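PDB 2GFI: phytase from Debaryomyces castellii, which catalyses hydrolytic release of phosphate from inositol hexakisphosphate (phytate), as a 3-phytase of the histidine acid phosphatase family. Local coordinates for residues Y226-Y230 with Q282-S286; L37-P42 with C259-N264. All blocks are in the same frame, centred on the assembly; numbering follows the deposited sequence.

Contact 1. Residues Y226-Y230 with Q282-S286; sequences YTTEY and QYSYS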
loop_
_atom_site.group_PDB
_atom_site.type_symbol
_atom_site.label_atom_id
_atom_site.label_comp_id
_atom_site.label_asym_id
_atom_site.label_seq_id
_atom_site.Cartn_x
_atom_site.Cartn_y
_atom_site.Cartn_z
ATOM N N TYR A 226 1.338 6.585 37.224
ATOM C CA TYR A 226 1.666 7.018 35.869
ATOM C C TYR A 226 0.964 8.343 35.524
ATOM O O TYR A 226 -0.202 8.544 35.862
ATOM C CB TYR A 226 1.329 5.921 34.861
ATOM C CG TYR A 226 1.674 6.320 33.445
ATOM C CD1 TYR A 226 3.004 6.482 33.048
ATOM C CD2 TYR A 226 0.683 6.561 32.517
ATOM C CE1 TYR A 226 3.326 6.863 31.779
ATOM C CE2 TYR A 226 0.994 6.939 31.235
ATOM C CZ TYR A 226 2.316 7.081 30.866
ATOM O OH TYR A 226 2.636 7.455 29.572
ATOM N N THR A 227 1.683 9.235 34.861
ATOM C CA THR A 227 1.195 10.571 34.520
ATOM C C THR A 227 -0.209 10.620 33.896
ATOM O O THR A 227 -0.574 9.769 33.080
ATOM C CB THR A 227 2.233 11.260 33.595
ATOM O OG1 THR A 227 1.764 12.562 33.214
ATOM C CG2 THR A 227 2.425 10.460 32.254
ATOM N N THR A 228 -0.995 11.614 34.310
ATOM C CA THR A 228 -2.312 11.913 33.725
ATOM C C THR A 228 -2.281 13.311 33.142
ATOM O O THR A 228 -3.285 13.810 32.683
ATOM C CB THR A 228 -3.446 11.869 34.790
ATOM O OG1 THR A 228 -3.052 12.642 35.942
ATOM C CG2 THR A 228 -3.654 10.472 35.343
ATOM N N GLU A 229 -1.118 13.946 33.164
ATOM C CA GLU A 229 -0.968 15.325 32.697
ATOM C C GLU A 229 -1.434 15.504 31.261
ATOM O O GLU A 229 -2.004 16.525 30.915
ATOM C CB GLU A 229 0.476 15.787 32.860
ATOM C CG GLU A 229 0.953 15.602 34.305
ATOM C CD GLU A 229 2.457 15.811 34.490
ATOM O OE1 GLU A 229 2.844 17.011 34.397
ATOM O OE2 GLU A 229 3.220 14.771 34.724
ATOM N N TYR A 230 -1.221 14.498 30.422
ATOM C CA TYR A 230 -1.626 14.591 29.029
ATOM C C TYR A 230 -3.145 14.752 28.947
ATOM O O TYR A 230 -3.647 15.351 28.021
ATOM C CB TYR A 230 -1.131 13.368 28.240
ATOM C CG TYR A 230 -1.901 12.102 28.499
ATOM C CD1 TYR A 230 -2.979 11.754 27.695
ATOM C CD2 TYR A 230 -1.551 11.241 29.538
ATOM C CE1 TYR A 230 -3.690 10.571 27.919
ATOM C CE2 TYR A 230 -2.250 10.053 29.761
ATOM C CZ TYR A 230 -3.329 9.742 28.952
ATOM O OH TYR A 230 -4.078 8.608 29.170
ATOM N N GLN A 282 0.607 7.852 25.385
ATOM C CA GLN A 282 0.573 7.851 26.846
ATOM C C GLN A 282 -0.658 7.116 27.329
ATOM O O GLN A 282 -0.592 6.315 28.260
ATOM C CB GLN A 282 0.598 9.269 27.397
ATOM C CG GLN A 282 1.945 9.875 27.258
ATOM C CD GLN A 282 1.899 11.363 27.402
ATOM O OE1 GLN A 282 1.475 12.064 26.476
ATOM N NE2 GLN A 282 2.331 11.858 28.540
ATOM N N TYR A 283 -1.792 7.369 26.670
ATOM C CA TYR A 283 -2.952 6.560 26.946
ATOM C C TYR A 283 -2.615 5.069 26.830
ATOM O O TYR A 283 -2.930 4.287 27.736
ATOM C CB TYR A 283 -4.122 6.873 26.034
ATOM C CG TYR A 283 -5.272 5.899 26.295
ATOM C CD1 TYR A 283 -6.113 6.065 27.405
ATOM C CD2 TYR A 283 -5.509 4.828 25.439
ATOM C CE1 TYR A 283 -7.173 5.202 27.652
ATOM C CE2 TYR A 283 -6.558 3.956 25.663
ATOM C CZ TYR A 283 -7.390 4.145 26.784
ATOM O OH TYR A 283 -8.437 3.297 27.016
ATOM N N SER A 284 -2.025 4.693 25.687
ATOM C CA SER A 284 -1.670 3.312 25.408
ATOM C C SER A 284 -0.840 2.722 26.523
ATOM O O SER A 284 -1.027 1.581 26.911
ATOM C CB SER A 284 -0.869 3.225 24.120
ATOM O OG SER A 284 -0.751 1.866 23.735
ATOM N N TYR A 285 0.105 3.507 27.029
ATOM C CA TYR A 285 1.000 2.979 28.039
ATOM C C TYR A 285 0.289 2.838 29.378
ATOM O O TYR A 285 0.610 1.920 30.153
ATOM C CB TYR A 285 2.259 3.798 28.176
ATOM C CG TYR A 285 3.210 3.146 29.140
ATOM C CD1 TYR A 285 3.659 1.865 28.908
ATOM C CD2 TYR A 285 3.602 3.793 30.324
ATOM C CE1 TYR A 285 4.495 1.251 29.807
ATOM C CE2 TYR A 285 4.444 3.194 31.220
ATOM C CZ TYR A 285 4.888 1.924 30.955
ATOM O OH TYR A 285 5.749 1.279 31.816
ATOM N N SER A 286 -0.699 3.704 29.645
ATOM C CA SER A 286 -1.510 3.543 30.866
ATOM C C SER A 286 -2.264 2.215 30.874
ATOM O O SER A 286 -2.425 1.576 31.942
ATOM C CB SER A 286 -2.454 4.742 31.101
ATOM O OG SER A 286 -3.541 4.750 30.199
#

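Contact 2. Residues L37-P42 with C259-N264; sequences LGGAAP and CAYELN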
loop_
_atom_site.group_PDB
_atom_site.type_symbol
_atom_site.label_atom_id
_atom_site.label_comp_id
_atom_site.label_asym_id
_atom_site.label_seq_id
_atom_site.Cartn_x
_atom_site.Cartn_y
_atom_site.Cartn_z
ATOM N N LEU A 37 -4.815 1.915 21.269
ATOM C CA LEU A 37 -6.172 1.857 21.851
ATOM C C LEU A 37 -6.369 0.705 22.820
ATOM O O LEU A 37 -7.493 0.390 23.175
ATOM C CB LEU A 37 -7.262 1.906 20.776
ATOM C CG LEU A 37 -7.258 3.261 20.058
ATOM C CD1 LEU A 37 -8.203 3.260 18.857
ATOM C CD2 LEU A 37 -7.596 4.351 21.041
ATOM N N GLY A 38 -5.258 0.095 23.240
ATOM C CA GLY A 38 -5.276 -0.836 24.373
ATOM C C GLY A 38 -5.979 -2.174 24.155
ATOM O O GLY A 38 -6.388 -2.804 25.110
ATOM N N GLY A 39 -6.115 -2.614 22.901
ATOM C CA GLY A 39 -6.852 -3.849 22.608
ATOM C C GLY A 39 -8.343 -3.653 22.399
ATOM O O GLY A 39 -9.059 -4.608 22.126
ATOM N N ALA A 40 -8.830 -2.425 22.487
ATOM C CA ALA A 40 -10.265 -2.172 22.365
ATOM C C ALA A 40 -10.683 -2.040 20.918
ATOM O O ALA A 40 -11.835 -2.317 20.561
ATOM C CB ALA A 40 -10.647 -0.889 23.130
ATOM N N ALA A 41 -9.755 -1.555 20.095
ATOM C CA ALA A 41 -10.031 -1.219 18.716
ATOM C C ALA A 41 -9.930 -2.523 17.868
ATOM O O ALA A 41 -9.728 -3.599 18.444
ATOM C CB ALA A 41 -9.067 -0.124 18.245
ATOM N N PRO A 42 -10.099 -2.464 16.541
ATOM C CA PRO A 42 -10.080 -3.685 15.741
ATOM C C PRO A 42 -8.792 -4.530 15.848
ATOM O O PRO A 42 -7.748 -4.054 16.344
ATOM C CB PRO A 42 -10.331 -3.184 14.306
ATOM C CG PRO A 42 -11.147 -1.908 14.529
ATOM C CD PRO A 42 -10.422 -1.285 15.717
ATOM N N CYS A 259 -13.487 6.361 21.150
ATOM C CA CYS A 259 -12.843 6.303 19.848
ATOM C C CYS A 259 -12.690 4.833 19.365
ATOM O O CYS A 259 -13.141 4.471 18.278
ATOM C CB CYS A 259 -11.469 7.003 19.938
ATOM S SG CYS A 259 -10.222 6.450 18.762
ATOM N N ALA A 260 -12.080 4.001 20.213
ATOM C CA ALA A 260 -11.834 2.592 19.871
ATOM C C ALA A 260 -13.129 1.889 19.560
ATOM O O ALA A 260 -13.233 1.227 18.545
ATOM C CB ALA A 260 -11.082 1.903 20.965
ATOM N N TYR A 261 -14.130 2.062 20.428
ATOM C CA TYR A 261 -15.444 1.480 20.194
ATOM C C TYR A 261 -16.247 2.037 19.060
ATOM O O TYR A 261 -16.888 1.276 18.377
ATOM C CB TYR A 261 -16.240 1.342 21.503
ATOM C CG TYR A 261 -15.592 0.242 22.263
ATOM C CD1 TYR A 261 -15.801 -1.073 21.886
ATOM C CD2 TYR A 261 -14.682 0.518 23.271
ATOM C CE1 TYR A 261 -15.167 -2.100 22.524
ATOM C CE2 TYR A 261 -14.039 -0.520 23.939
ATOM C CZ TYR A 261 -14.297 -1.828 23.543
ATOM O OH TYR A 261 -13.664 -2.866 24.161
ATOM N N GLU A 262 -16.232 3.349 18.839
ATOM C CA GLU A 262 -16.949 3.896 17.702
ATOM C C GLU A 262 -16.322 3.438 16.378
ATOM O O GLU A 262 -17.027 3.195 15.368
ATOM C CB GLU A 262 -16.940 5.425 17.756
ATOM C CG GLU A 262 -17.857 6.038 16.709
ATOM C CD GLU A 262 -18.077 7.512 16.957
ATOM O OE1 GLU A 262 -17.083 8.244 17.162
ATOM O OE2 GLU A 262 -19.250 7.937 16.950
ATOM N N LEU A 263 -14.991 3.345 16.383
ATOM C CA LEU A 263 -14.269 2.726 15.280
ATOM C C LEU A 263 -14.769 1.281 15.032
ATOM O O LEU A 263 -15.185 0.959 13.916
ATOM C CB LEU A 263 -12.752 2.773 15.561
ATOM C CG LEU A 263 -11.799 2.122 14.547
ATOM C CD1 LEU A 263 -11.895 2.776 13.167
ATOM C CD2 LEU A 263 -10.378 2.292 15.081
ATOM N N ASN A 264 -14.780 0.440 16.071
ATOM C CA ASN A 264 -15.344 -0.912 15.961
ATOM C C ASN A 264 -16.759 -0.880 15.404
ATOM O O ASN A 264 -17.098 -1.587 14.458
ATOM C CB ASN A 264 -15.420 -1.588 17.332
ATOM C CG ASN A 264 -14.101 -1.979 17.856
ATOM O OD1 ASN A 264 -13.089 -1.830 17.178
ATOM N ND2 ASN A 264 -14.084 -2.500 19.074
#

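Contact 1. Residues Y226-Y230 with Q282-S286
Tyr226 and Tyr285 form a T-shaped aromatic pair. The edge of Tyr285 points at the face of Tyr226, with the planes at 78° and Tyr285 CD2 3.4 Å from Tyr226 CE1. The methyl CG2 of Thr227 lies over the opposite face, near the rim, so the Tyr226 ring is packed from both sides. Tyr226 reaches across because its CG is turned anti to the backbone N (chi1 -179°). A CH-pi contact puts Gln282 CB 3.9 Å from the centroid of the Tyr230 ring, over its face.

Much of the remaining packing involves the hydroxyl ends. Tyr226 OH lies 3.4 Å from Gln282 CG, and Tyr230 OH comes 3.2 Å from Tyr283 CA. Ser286 CB packs obliquely on Tyr226, 3.9 Å from its CD2. Phe408 of the second subunit packs on Gln282. No hydrogen bond joins the two segments. Outside them, Tyr226 OH bonds Thr357 OG1 and Tyr285 OH bonds Pro353 O.

Each segment also has its own side-chain-to-backbone bond. Thr227 OG1 accepts from Glu229 N at 3.2 Å, a capping bond where helix 229-241 begins. Ser286 OG bonds Tyr283 O, 2.6 Å away, in the carbonyl plane and on a lone pair.

The contact thus lays the start of helix 229-241 and the loop before it on helix 277-295. Tyr283 stacks with Phe256 of helix 249-266, which lies between the other two in chain order.

Contact 2. Residues L37-P42 with C259-N264
Ala40 O is gripped by two side-chain amides. Asn264 ND2 donates to it at 2.7 Å, with an N-H...O angle of 145°, and Gln371 NE2 is its other partner. The Asn264 bond runs nearly along the C=O axis, with the oxygen tilted 22° out of the amide plane. Asn264 ND2 also bonds Arg73 O. Its OD1 lies 3.1 Å from both Pro42 N and Pro42 CD; the imide N has no hydrogen, so this is close packing. The amide swings to the loop with CG anti to the carbonyl carbon (chi1 -72°). An alanine here takes away the amide, which would probably leave Arg73 O without this donor, make Ala40 O rely on Gln371, and open a gap beside Pro42.

The apolar part centres on Ala260, whose CB is 3.6 Å from Ala40 CB. Leu37 CD1 touches the Ala260 methyl and also Cys259 SG, which is in a disulfide with Cys272. Pro42 CD lies 3.6 Å from Leu263 CD2. Ala40 CB meets Tyr261 CE2 at 3.5 Å, while Ala40 O stands over the ring's face, near the rim.

The type I' turn from Leu37 to Ala40 brings those two residues onto the helix; Gly38 and Gly39 at its corners have the positive phi that suits glycine. The chemistry implies an apolar fit between loop and helix, with the Ala40 carbonyl beside it held by two amides.

Overall arrangement
Contacts 1 and 2 have centres about 17 Å apart, and their nearest atoms come within about 4 Å without touching. Their segments alternate along the chain. Helices 229-241, 249-266 and 277-295 follow one another, so both contacts belong to one helical region. Contact 1 joins its first and last helices, and contact 2 sets the loop ahead of strand 59-69 on the middle one. Contact 2 is the more buried and lies nearer the predicted active site. The Tyr261 side chain is about 6 Å from that of His70, the predicted nucleophile, and about 7 Å from that of Asp333, the predicted proton donor. In contact 1, the Tyr283 side chain is about 11 Å from that of Asp333.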